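Local coordinates for protein group 3 allergen SMIPP-S YvT004A06 (Sarcoptes scabiei type hominis, PDB 3H7T) that belongs to the trypsin-like serine protease family but, as a scabies mite inactivated protease paralogue, probably lacks the proteolytic activity of its relatives, at residues G17-V20 and P24-G27; I51-G56 and A87-E92; E154-I159 and S201-M206; T118-S123 and F170-E175. All blocks are in the same frame, centred on the assembly; numbering follows the deposited sequence.

Contact 1: G17-V20 and P24-G27; sequences GVLV and PFCG
The ring of Phe25 meets Leu19 at its edge, where Leu19 CD1 lies near the ring plane, 3.8 Å from Phe25 CE1. Gly17 CA and the carbonyl oxygen of Val18 approach the same ring obliquely. Having no side chain, Gly17 lets the ring settle against its backbone, with Phe25 CZ 3.6 Å from Gly17 CA. Phe25 extends this far because its CG stands opposite the backbone N (chi1 179°). Arg60 adds a cation-pi contact to the ring, and Tyr135 OH hydrogen-bonds to Phe25 N.

The two segments are the arms of a beta hairpin, strands 15-20 and 26-30, in the N-terminal barrel of the chymotrypsin-like fold. Val18 and Cys26 form the hydrogen-bonded antiparallel pair: Val18 N donates to Cys26 O at 2.7 Å, while the return bond from Cys26 N to Val18 O is longer, 3.3 Å. Next comes Gly17 with Gly27, a non-hydrogen-bonded pair whose CA atoms lie 4.7 Å apart.

Val18 and Cys26 share a face of the sheet, their CB atoms 4.3 Å apart. Cys26 is tied to Cys42 by a disulfide and also touches Ala186, which by sequence probably stands where active relatives carry the nucleophilic serine, consistent with an inactivated protease. Val18, branched at CB, sets one methyl, CG2, 3.8 Å from Gly27 O.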
loop_
_atom_site.group_PDB
_atom_site.type_symbol
_atom_site.label_atom_id
_atom_site.label_comp_id
_atom_site.label_asym_id
_atom_site.label_seq_id
_atom_site.Cartn_x
_atom_site.Cartn_y
_atom_site.Cartn_z
ATOM N N GLY A 17 5.874 -7.215 -4.199
ATOM C CA GLY A 17 6.616 -6.096 -4.734
ATOM C C GLY A 17 6.070 -5.700 -6.088
ATOM O O GLY A 17 5.677 -6.556 -6.889
ATOM N N VAL A 18 6.012 -4.399 -6.338
ATOM C CA VAL A 18 5.553 -3.905 -7.632
ATOM C C VAL A 18 6.707 -3.183 -8.309
ATOM O O VAL A 18 7.036 -2.042 -7.976
ATOM C CB VAL A 18 4.303 -3.006 -7.524
ATOM C CG1 VAL A 18 3.858 -2.519 -8.912
ATOM C CG2 VAL A 18 3.164 -3.760 -6.822
ATOM N N LEU A 19 7.335 -3.884 -9.246
ATOM C CA LEU A 19 8.483 -3.357 -9.967
ATOM C C LEU A 19 7.997 -2.638 -11.214
ATOM O O LEU A 19 7.283 -3.209 -12.046
ATOM C CB LEU A 19 9.465 -4.489 -10.310
ATOM C CG LEU A 19 10.314 -5.005 -9.135
ATOM C CD1 LEU A 19 9.539 -5.937 -8.209
ATOM C CD2 LEU A 19 11.594 -5.682 -9.627
ATOM N N VAL A 20 8.365 -1.372 -11.321
ATOM C CA VAL A 20 7.901 -0.531 -12.408
ATOM C C VAL A 20 9.116 -0.035 -13.165
ATOM O O VAL A 20 10.016 0.566 -12.580
ATOM C CB VAL A 20 7.060 0.659 -11.892
ATOM C CG1 VAL A 20 6.483 1.443 -13.047
ATOM C CG2 VAL A 20 5.929 0.165 -10.977
ATOM N N PRO A 24 9.922 4.455 -9.466
ATOM C CA PRO A 24 10.031 4.034 -8.060
ATOM C C PRO A 24 9.382 2.685 -7.764
ATOM O O PRO A 24 8.339 2.362 -8.333
ATOM C CB PRO A 24 9.284 5.144 -7.310
ATOM C CG PRO A 24 9.462 6.337 -8.164
ATOM C CD PRO A 24 9.426 5.842 -9.577
ATOM N N PHE A 25 10.017 1.907 -6.888
ATOM C CA PHE A 25 9.447 0.671 -6.354
ATOM C C PHE A 25 8.239 0.986 -5.460
ATOM O O PHE A 25 8.186 2.040 -4.819
ATOM C CB PHE A 25 10.509 -0.089 -5.540
ATOM C CG PHE A 25 10.017 -1.374 -4.921
ATOM C CD1 PHE A 25 10.010 -2.557 -5.650
ATOM C CD2 PHE A 25 9.593 -1.404 -3.600
ATOM C CE1 PHE A 25 9.571 -3.747 -5.078
ATOM C CE2 PHE A 25 9.145 -2.582 -3.016
ATOM C CZ PHE A 25 9.129 -3.759 -3.756
ATOM N N CYS A 26 7.278 0.065 -5.454
ATOM C CA CYS A 26 6.137 0.094 -4.551
ATOM C C CYS A 26 5.829 -1.296 -4.029
ATOM O O CYS A 26 6.237 -2.300 -4.623
ATOM C CB CYS A 26 4.897 0.601 -5.274
ATOM S SG CYS A 26 4.896 2.366 -5.539
ATOM N N GLY A 27 5.103 -1.343 -2.919
ATOM C CA GLY A 27 4.563 -2.589 -2.411
ATOM C C GLY A 27 3.154 -2.805 -2.943
ATOM O O GLY A 27 2.573 -1.926 -3.591
#

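Contact 2: I51-G56 and A87-E92; sequences ISIHYG and AVIETE
Ile53 and Ile89 meet inside the N-terminal beta barrel of the chymotrypsin-like fold, from strands 51-55 and 87-91 that cross almost at a right angle (82°), with their axes 8.9 Å apart at closest approach. Both strands pair with strand 65-74 rather than with each other, so what joins them here is side chains projecting inward across the barrel.

The interaction is apolar, with no hydrogen bond between the segments. Ile53 and Ile89 run past one another in opposite directions, bringing Ile53 CD1 to 3.7 Å from Ile89 CG2. Two residues earlier on the strand, Ile51 makes a looser contact, its CG2 4.2 Å from Ile89 CD1. Beta-branched isoleucine suits both strands: each offers two arms of different length, and Ile89 uses one for each partner. Val18 also touches Ile51 and Ile89, continuing the apolar interior.

Of the four side chains that touch, Thr91 alone carries a polar group, and its two branches serve different ends. Thr91 OG1 is hydrogen-bonded to Met93 O, leaving the methyl group for the barrel interior. An unusual chi2 of 92° in Ile53 steers its terminal methyl toward this threonine, and Ile53 CD1 ends 3.9 Å from Thr91 CG2.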
loop_
_atom_site.group_PDB
_atom_site.type_symbol
_atom_site.label_atom_id
_atom_site.label_comp_id
_atom_site.label_asym_id
_atom_site.label_seq_id
_atom_site.Cartn_x
_atom_site.Cartn_y
_atom_site.Cartn_z
ATOM N N ILE A 51 5.443 -3.329 -15.924
ATOM C CA ILE A 51 5.169 -3.622 -14.515
ATOM C C ILE A 51 5.312 -5.113 -14.201
ATOM O O ILE A 51 4.793 -5.964 -14.925
ATOM C CB ILE A 51 3.769 -3.100 -14.091
ATOM C CG1 ILE A 51 3.701 -1.572 -14.241
ATOM C CG2 ILE A 51 3.435 -3.515 -12.649
ATOM C CD1 ILE A 51 2.279 -1.007 -14.218
ATOM N N SER A 52 6.029 -5.406 -13.119
ATOM C CA SER A 52 6.225 -6.768 -12.636
ATOM C C SER A 52 5.714 -6.902 -11.201
ATOM O O SER A 52 5.831 -5.973 -10.400
ATOM C CB SER A 52 7.709 -7.145 -12.700
ATOM O OG SER A 52 7.898 -8.521 -12.406
ATOM N N ILE A 53 5.142 -8.061 -10.893
ATOM C CA ILE A 53 4.698 -8.385 -9.543
ATOM C C ILE A 53 5.615 -9.470 -8.985
ATOM O O ILE A 53 5.699 -10.567 -9.551
ATOM C CB ILE A 53 3.213 -8.850 -9.514
ATOM C CG1 ILE A 53 2.278 -7.704 -9.909
ATOM C CG2 ILE A 53 2.820 -9.372 -8.135
ATOM C CD1 ILE A 53 1.962 -7.666 -11.405
ATOM N N HIS A 54 6.288 -9.158 -7.879
ATOM C CA HIS A 54 7.242 -10.072 -7.246
ATOM C C HIS A 54 6.628 -10.610 -5.961
ATOM O O HIS A 54 6.330 -9.841 -5.045
ATOM C CB HIS A 54 8.578 -9.351 -6.979
ATOM C CG HIS A 54 9.601 -10.192 -6.275
ATOM N ND1 HIS A 54 10.247 -11.245 -6.884
ATOM C CD2 HIS A 54 10.107 -10.116 -5.022
ATOM C CE1 HIS A 54 11.096 -11.791 -6.031
ATOM N NE2 HIS A 54 11.026 -11.126 -4.892
ATOM N N TYR A 55 6.428 -11.929 -5.909
ATOM C CA TYR A 55 5.732 -12.574 -4.795
ATOM C C TYR A 55 6.461 -13.795 -4.217
ATOM O O TYR A 55 7.331 -14.380 -4.871
ATOM C CB TYR A 55 4.293 -12.941 -5.194
ATOM C CG TYR A 55 4.109 -14.069 -6.202
ATOM C CD1 TYR A 55 4.016 -15.396 -5.782
ATOM C CD2 TYR A 55 3.975 -13.800 -7.565
ATOM C CE1 TYR A 55 3.815 -16.430 -6.688
ATOM C CE2 TYR A 55 3.779 -14.825 -8.485
ATOM C CZ TYR A 55 3.692 -16.140 -8.039
ATOM O OH TYR A 55 3.489 -17.165 -8.940
ATOM N N GLY A 56 6.098 -14.155 -2.986
ATOM C CA GLY A 56 6.627 -15.337 -2.311
ATOM C C GLY A 56 8.048 -15.231 -1.788
ATOM O O GLY A 56 8.692 -16.247 -1.541
ATOM N N ALA A 87 -4.563 1.478 -7.093
ATOM C CA ALA A 87 -4.668 0.848 -8.406
ATOM C C ALA A 87 -4.772 -0.652 -8.265
ATOM O O ALA A 87 -4.211 -1.241 -7.340
ATOM C CB ALA A 87 -3.494 1.217 -9.287
ATOM N N VAL A 88 -5.505 -1.270 -9.181
ATOM C CA VAL A 88 -5.594 -2.715 -9.196
ATOM C C VAL A 88 -4.892 -3.237 -10.432
ATOM O O VAL A 88 -5.123 -2.766 -11.550
ATOM C CB VAL A 88 -7.047 -3.223 -9.103
ATOM C CG1 VAL A 88 -7.087 -4.739 -9.224
ATOM C CG2 VAL A 88 -7.673 -2.773 -7.786
ATOM N N ILE A 89 -4.013 -4.200 -10.205
ATOM C CA ILE A 89 -3.228 -4.792 -11.265
ATOM C C ILE A 89 -3.728 -6.206 -11.501
ATOM O O ILE A 89 -3.845 -6.999 -10.563
ATOM C CB ILE A 89 -1.715 -4.801 -10.912
ATOM C CG1 ILE A 89 -1.212 -3.369 -10.672
ATOM C CG2 ILE A 89 -0.909 -5.475 -12.024
ATOM C CD1 ILE A 89 0.171 -3.279 -9.991
ATOM N N GLU A 90 -4.057 -6.508 -12.753
ATOM C CA GLU A 90 -4.354 -7.881 -13.144
ATOM C C GLU A 90 -3.088 -8.502 -13.726
ATOM O O GLU A 90 -2.421 -7.888 -14.559
ATOM C CB GLU A 90 -5.510 -7.932 -14.152
ATOM C CG GLU A 90 -5.865 -9.344 -14.601
ATOM C CD GLU A 90 -7.057 -9.403 -15.542
ATOM O OE1 GLU A 90 -7.674 -8.352 -15.832
ATOM O OE2 GLU A 90 -7.387 -10.521 -15.984
ATOM N N THR A 91 -2.754 -9.708 -13.276
ATOM C CA THR A 91 -1.546 -10.397 -13.737
ATOM C C THR A 91 -1.766 -11.116 -15.067
ATOM O O THR A 91 -2.904 -11.467 -15.418
ATOM C CB THR A 91 -0.993 -11.383 -12.673
ATOM O OG1 THR A 91 -1.989 -12.361 -12.339
ATOM C CG2 THR A 91 -0.583 -10.636 -11.414
ATOM N N GLU A 92 -0.673 -11.302 -15.811
ATOM C CA GLU A 92 -0.679 -12.051 -17.072
ATOM C C GLU A 92 -0.991 -13.524 -16.846
ATOM O O GLU A 92 -1.773 -14.126 -17.585
ATOM C CB GLU A 92 0.671 -11.921 -17.787
ATOM C CG GLU A 92 0.847 -10.641 -18.596
ATOM C CD GLU A 92 0.233 -10.709 -19.989
ATOM O OE1 GLU A 92 -0.540 -11.650 -20.278
ATOM O OE2 GLU A 92 0.525 -9.807 -20.805
#

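Contact 3: E154-I159 and S201-M206; sequences EQYKQI and SYISSM
Met206, at the end of a type I turn that begins at Ile203 and is closed by a 2.9 Å bond from Met206 N to Ile203 O, faces Tyr156 in helix 149-157, their CA atoms 9.1 Å apart. The methionine chain bends at chi2 (-59°) and chi3 (-61°), folding its methyl over one face of the tyrosine ring. This is a CH-pi contact: Met206 CE lies 3.8 Å from the centroid of the Tyr156 ring, displaced toward the CE2 rim. The sulfur follows obliquely, Met206 SD being 4.5 Å from the Tyr156 centroid, a Met-aromatic contact. Ile159 closes in from the helix side, its CD1 3.6 Å from Met206 CE, while Ile203 CD1 reaches Tyr156 CE2 at 4.1 Å.

The loop begins with Ser201, Tyr202 and Ile203, which probably correspond to the Ser-Trp-Gly segment whose backbone binds substrate in active relatives; isoleucine apparently replaces the glycine. Tyr202 O accepts a bond from Gln41, by sequence apparently at the catalytic histidine's place.

Tyrosine suits its place, its ring apolar and its OH hydrogen-bonded to Pro211 O. With no hydrogen bond between the segments, dispersion probably provides most of their attraction, while the hydroxyl adds a polar tie farther along the loop.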
loop_
_atom_site.group_PDB
_atom_site.type_symbol
_atom_site.label_atom_id
_atom_site.label_comp_id
_atom_site.label_asym_id
_atom_site.label_seq_id
_atom_site.Cartn_x
_atom_site.Cartn_y
_atom_site.Cartn_z
ATOM N N GLU A 154 -5.762 18.377 11.362
ATOM C CA GLU A 154 -5.321 19.580 12.078
ATOM C C GLU A 154 -3.798 19.717 12.047
ATOM O O GLU A 154 -3.290 20.810 11.772
ATOM C CB GLU A 154 -5.840 19.595 13.517
ATOM C CG GLU A 154 -7.348 19.801 13.630
ATOM C CD GLU A 154 -7.885 19.567 15.030
ATOM O OE1 GLU A 154 -9.125 19.581 15.194
ATOM O OE2 GLU A 154 -7.078 19.366 15.966
ATOM N N GLN A 155 -3.085 18.609 12.297
ATOM C CA GLN A 155 -1.616 18.558 12.200
ATOM C C GLN A 155 -1.095 18.907 10.801
ATOM O O GLN A 155 -0.146 19.681 10.662
ATOM C CB GLN A 155 -1.079 17.164 12.561
ATOM C CG GLN A 155 -1.351 16.656 13.971
ATOM C CD GLN A 155 -0.718 15.293 14.198
ATOM O OE1 GLN A 155 0.463 15.089 13.905
ATOM N NE2 GLN A 155 -1.503 14.348 14.704
ATOM N N TYR A 156 -1.686 18.294 9.775
ATOM C CA TYR A 156 -1.323 18.576 8.383
ATOM C C TYR A 156 -1.642 20.022 7.991
ATOM O O TYR A 156 -0.912 20.639 7.201
ATOM C CB TYR A 156 -2.026 17.597 7.433
ATOM C CG TYR A 156 -1.267 16.306 7.186
ATOM C CD1 TYR A 156 -1.058 15.376 8.217
ATOM C CD2 TYR A 156 -0.762 16.008 5.916
ATOM C CE1 TYR A 156 -0.350 14.192 7.988
ATOM C CE2 TYR A 156 -0.055 14.822 5.676
ATOM C CZ TYR A 156 0.145 13.923 6.714
ATOM O OH TYR A 156 0.841 12.756 6.477
ATOM N N LYS A 157 -2.729 20.556 8.550
ATOM C CA LYS A 157 -3.139 21.939 8.296
ATOM C C LYS A 157 -2.072 22.954 8.724
ATOM O O LYS A 157 -1.986 24.035 8.136
ATOM C CB LYS A 157 -4.470 22.249 8.991
ATOM C CG LYS A 157 -5.147 23.530 8.521
ATOM C CD LYS A 157 -6.457 23.771 9.269
ATOM N N GLN A 158 -1.276 22.598 9.741
ATOM C CA GLN A 158 -0.183 23.439 10.251
ATOM C C GLN A 158 0.814 23.846 9.166
ATOM O O GLN A 158 1.390 24.935 9.219
ATOM C CB GLN A 158 0.587 22.714 11.361
ATOM C CG GLN A 158 -0.077 22.686 12.726
ATOM C CD GLN A 158 0.708 21.851 13.730
ATOM O OE1 GLN A 158 0.168 20.939 14.351
ATOM N NE2 GLN A 158 1.997 22.159 13.886
ATOM N N ILE A 159 1.033 22.957 8.200
ATOM C CA ILE A 159 1.935 23.240 7.088
ATOM C C ILE A 159 1.149 23.308 5.778
ATOM O O ILE A 159 1.689 23.053 4.702
ATOM C CB ILE A 159 3.118 22.237 7.015
ATOM C CG1 ILE A 159 2.629 20.800 6.797
ATOM C CG2 ILE A 159 3.981 22.334 8.274
ATOM C CD1 ILE A 159 3.690 19.883 6.229
ATOM N N SER A 201 0.107 5.291 1.283
ATOM C CA SER A 201 0.490 6.374 0.406
ATOM C C SER A 201 1.863 6.862 0.813
ATOM O O SER A 201 2.283 6.703 1.968
ATOM C CB SER A 201 -0.458 7.563 0.554
ATOM O OG SER A 201 -1.567 7.411 -0.301
ATOM N N TYR A 202 2.536 7.496 -0.133
ATOM C CA TYR A 202 3.767 8.216 0.165
ATOM C C TYR A 202 3.674 9.636 -0.367
ATOM O O TYR A 202 3.552 9.842 -1.563
ATOM C CB TYR A 202 4.976 7.498 -0.433
ATOM C CG TYR A 202 6.271 8.204 -0.138
ATOM C CD1 TYR A 202 6.897 8.063 1.105
ATOM C CD2 TYR A 202 6.866 9.029 -1.090
ATOM C CE1 TYR A 202 8.091 8.736 1.389
ATOM C CE2 TYR A 202 8.064 9.690 -0.824
ATOM C CZ TYR A 202 8.667 9.540 0.411
ATOM O OH TYR A 202 9.847 10.199 0.662
ATOM N N ILE A 203 3.718 10.612 0.525
ATOM C CA ILE A 203 3.626 12.010 0.115
ATOM C C ILE A 203 5.028 12.617 0.132
ATOM O O ILE A 203 5.563 12.958 1.188
ATOM C CB ILE A 203 2.652 12.813 1.007
ATOM C CG1 ILE A 203 1.303 12.079 1.123
ATOM C CG2 ILE A 203 2.469 14.229 0.458
ATOM C CD1 ILE A 203 0.344 12.658 2.179
ATOM N N SER A 204 5.620 12.746 -1.049
ATOM C CA SER A 204 7.019 13.160 -1.162
ATOM C C SER A 204 7.308 14.502 -0.473
ATOM O O SER A 204 8.402 14.705 0.032
ATOM C CB SER A 204 7.464 13.170 -2.627
ATOM O OG SER A 204 6.644 14.019 -3.406
ATOM N N SER A 205 6.324 15.397 -0.418
ATOM C CA SER A 205 6.545 16.708 0.204
ATOM C C SER A 205 6.524 16.691 1.737
ATOM O O SER A 205 6.931 17.663 2.369
ATOM C CB SER A 205 5.585 17.770 -0.350
ATOM O OG SER A 205 4.245 17.546 0.059
ATOM N N MET A 206 6.074 15.590 2.334
ATOM C CA MET A 206 5.913 15.530 3.780
ATOM C C MET A 206 7.197 15.141 4.518
ATOM O O MET A 206 7.842 14.148 4.173
ATOM C CB MET A 206 4.758 14.602 4.167
ATOM C CG MET A 206 3.364 15.135 3.795
ATOM S SD MET A 206 2.911 16.730 4.519
ATOM C CE MET A 206 2.988 16.325 6.261
#

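Contact 4: T118-S123 and F170-E175; sequences TSVLVS and FCAGGE
Val120 and Phe170 are brought together by their first torsions. In Val120, chi1 of -63° sets CG1 on the side opposite the carbonyl carbon and wedges CG2 between the two backbone branches, spreading the methyls toward different partners. In Phe170, chi1 of 69° places CG between backbone N and carbonyl carbon, and the ring stands out from its strand so that its CE1-CZ rim comes up to Val120.

Both belong to the C-terminal beta barrel of the chymotrypsin-like fold, on strands 119-124 and 169-172. Strand 140-147 lies between them and pairs antiparallel with each, so the segments make no backbone bonds to one another and meet through side chains on the inner side of a curved sheet. The nearest CA atoms, those of Val120 and Ala172, are 7.9 Å apart.

Each residue type fits its setting. Phe170 provides reach: its ring also meets Phe214 with the planes nearly parallel, at about 10°, and touches Pro114. Ala172, in contrast, is small enough for Phe144 and Phe214 both to lie against it. Valine, branched at CB, is compact and can touch two partners at once while also packing against Ala190. Between Phe170 and Ala172, Cys171 forms a disulfide to Cys152, tying this strand to helix 149-157.

The packing itself is light, all of it apolar. Val120 CG1 approaches the Phe170 ring obliquely and is 4.2 Å from Phe170 CE1, and the other methyl, Val120 CG2, stands 4.3 Å from Ala172 CB.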
loop_
_atom_site.group_PDB
_atom_site.type_symbol
_atom_site.label_atom_id
_atom_site.label_comp_id
_atom_site.label_asym_id
_atom_site.label_seq_id
_atom_site.Cartn_x
_atom_site.Cartn_y
_atom_site.Cartn_z
ATOM N N THR A 118 -6.102 2.069 17.864
ATOM C CA THR A 118 -5.869 0.683 17.446
ATOM C C THR A 118 -4.641 0.661 16.539
ATOM O O THR A 118 -4.132 1.728 16.159
ATOM C CB THR A 118 -7.089 0.037 16.756
ATOM O OG1 THR A 118 -7.279 0.601 15.454
ATOM C CG2 THR A 118 -8.352 0.227 17.600
ATOM N N SER A 119 -4.167 -0.540 16.217
ATOM C CA SER A 119 -2.963 -0.728 15.410
ATOM C C SER A 119 -3.238 -1.481 14.112
ATOM O O SER A 119 -4.062 -2.405 14.074
ATOM C CB SER A 119 -1.901 -1.493 16.197
ATOM O OG SER A 119 -1.335 -0.691 17.213
ATOM N N VAL A 120 -2.533 -1.073 13.058
ATOM C CA VAL A 120 -2.544 -1.779 11.784
ATOM C C VAL A 120 -1.153 -2.334 11.522
ATOM O O VAL A 120 -0.131 -1.674 11.792
ATOM C CB VAL A 120 -3.009 -0.889 10.576
ATOM C CG1 VAL A 120 -4.465 -0.424 10.762
ATOM C CG2 VAL A 120 -2.078 0.312 10.368
ATOM N N LEU A 121 -1.121 -3.559 11.020
ATOM C CA LEU A 121 0.132 -4.209 10.661
ATOM C C LEU A 121 0.504 -3.834 9.225
ATOM O O LEU A 121 -0.240 -4.123 8.289
ATOM C CB LEU A 121 -0.009 -5.734 10.801
ATOM C CG LEU A 121 1.185 -6.559 10.309
ATOM C CD1 LEU A 121 2.420 -6.284 11.178
ATOM C CD2 LEU A 121 0.854 -8.049 10.292
ATOM N N VAL A 122 1.662 -3.206 9.066
ATOM C CA VAL A 122 2.129 -2.703 7.776
ATOM C C VAL A 122 3.455 -3.381 7.447
ATOM O O VAL A 122 4.270 -3.616 8.331
ATOM C CB VAL A 122 2.331 -1.163 7.821
ATOM C CG1 VAL A 122 2.894 -0.609 6.489
ATOM C CG2 VAL A 122 1.037 -0.453 8.216
ATOM N N SER A 123 3.669 -3.687 6.172
ATOM C CA SER A 123 4.850 -4.434 5.760
ATOM C C SER A 123 5.260 -4.035 4.353
ATOM O O SER A 123 4.411 -3.868 3.469
ATOM C CB SER A 123 4.583 -5.945 5.852
ATOM O OG SER A 123 3.461 -6.303 5.074
ATOM N N PHE A 170 -7.044 7.025 6.096
ATOM C CA PHE A 170 -6.852 7.124 7.536
ATOM C C PHE A 170 -5.382 7.374 7.823
ATOM O O PHE A 170 -4.525 7.145 6.959
ATOM C CB PHE A 170 -7.377 5.881 8.277
ATOM C CG PHE A 170 -6.592 4.621 8.033
ATOM C CD1 PHE A 170 -5.471 4.314 8.812
ATOM C CD2 PHE A 170 -6.997 3.716 7.057
ATOM C CE1 PHE A 170 -4.750 3.128 8.598
ATOM C CE2 PHE A 170 -6.282 2.524 6.831
ATOM C CZ PHE A 170 -5.164 2.225 7.610
ATOM N N CYS A 171 -5.095 7.866 9.026
ATOM C CA CYS A 171 -3.729 8.219 9.407
ATOM C C CYS A 171 -3.242 7.239 10.448
ATOM O O CYS A 171 -4.022 6.796 11.299
ATOM C CB CYS A 171 -3.676 9.636 9.983
ATOM S SG CYS A 171 -4.126 10.950 8.809
ATOM N N ALA A 172 -1.956 6.901 10.376
ATOM C CA ALA A 172 -1.344 6.013 11.345
ATOM C C ALA A 172 0.150 6.270 11.450
ATOM O O ALA A 172 0.780 6.758 10.502
ATOM C CB ALA A 172 -1.632 4.547 11.003
ATOM N N GLY A 173 0.696 5.947 12.620
ATOM C CA GLY A 173 2.095 6.187 12.931
ATOM C C GLY A 173 2.328 7.640 13.298
ATOM O O GLY A 173 1.435 8.323 13.817
ATOM N N GLY A 174 3.534 8.120 13.021
ATOM C CA GLY A 174 3.890 9.486 13.349
ATOM C C GLY A 174 4.719 9.521 14.613
ATOM O O GLY A 174 5.310 8.507 14.999
ATOM N N GLU A 175 4.733 10.687 15.259
ATOM C CA GLU A 175 5.556 10.948 16.441
ATOM C C GLU A 175 5.305 10.001 17.622
ATOM O O GLU A 175 6.240 9.639 18.325
ATOM C CB GLU A 175 5.396 12.404 16.894
ATOM C CG GLU A 175 6.354 12.813 18.021
ATOM C CD GLU A 175 6.417 14.314 18.250
ATOM O OE1 GLU A 175 5.410 15.014 18.009
ATOM O OE2 GLU A 175 7.488 14.795 18.675
#

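The four contacts sample both barrels of the chymotrypsin-like fold. Contacts 1 and 2 share the six-stranded N-terminal barrel, their centres 9 Å apart: strands 15-20 and 51-55 are neighbours there, and a probable hydrogen bond joins Leu19 O and Ser52 N, 2.7 Å apart. Contact 4 lies in the C-terminal barrel, across the chain's centre, its own centre about 21 Å from that of contact 1. Contact 3, about 15 Å from contact 4 between centres, joins helix 149-157 to the loop before strand 212-216. Contacts 1 and 2 close in turn along the chain, whereas the segments of 3 and 4 alternate, so the polypeptide passes between the C-terminal barrel and its flanking helix and loop more than once.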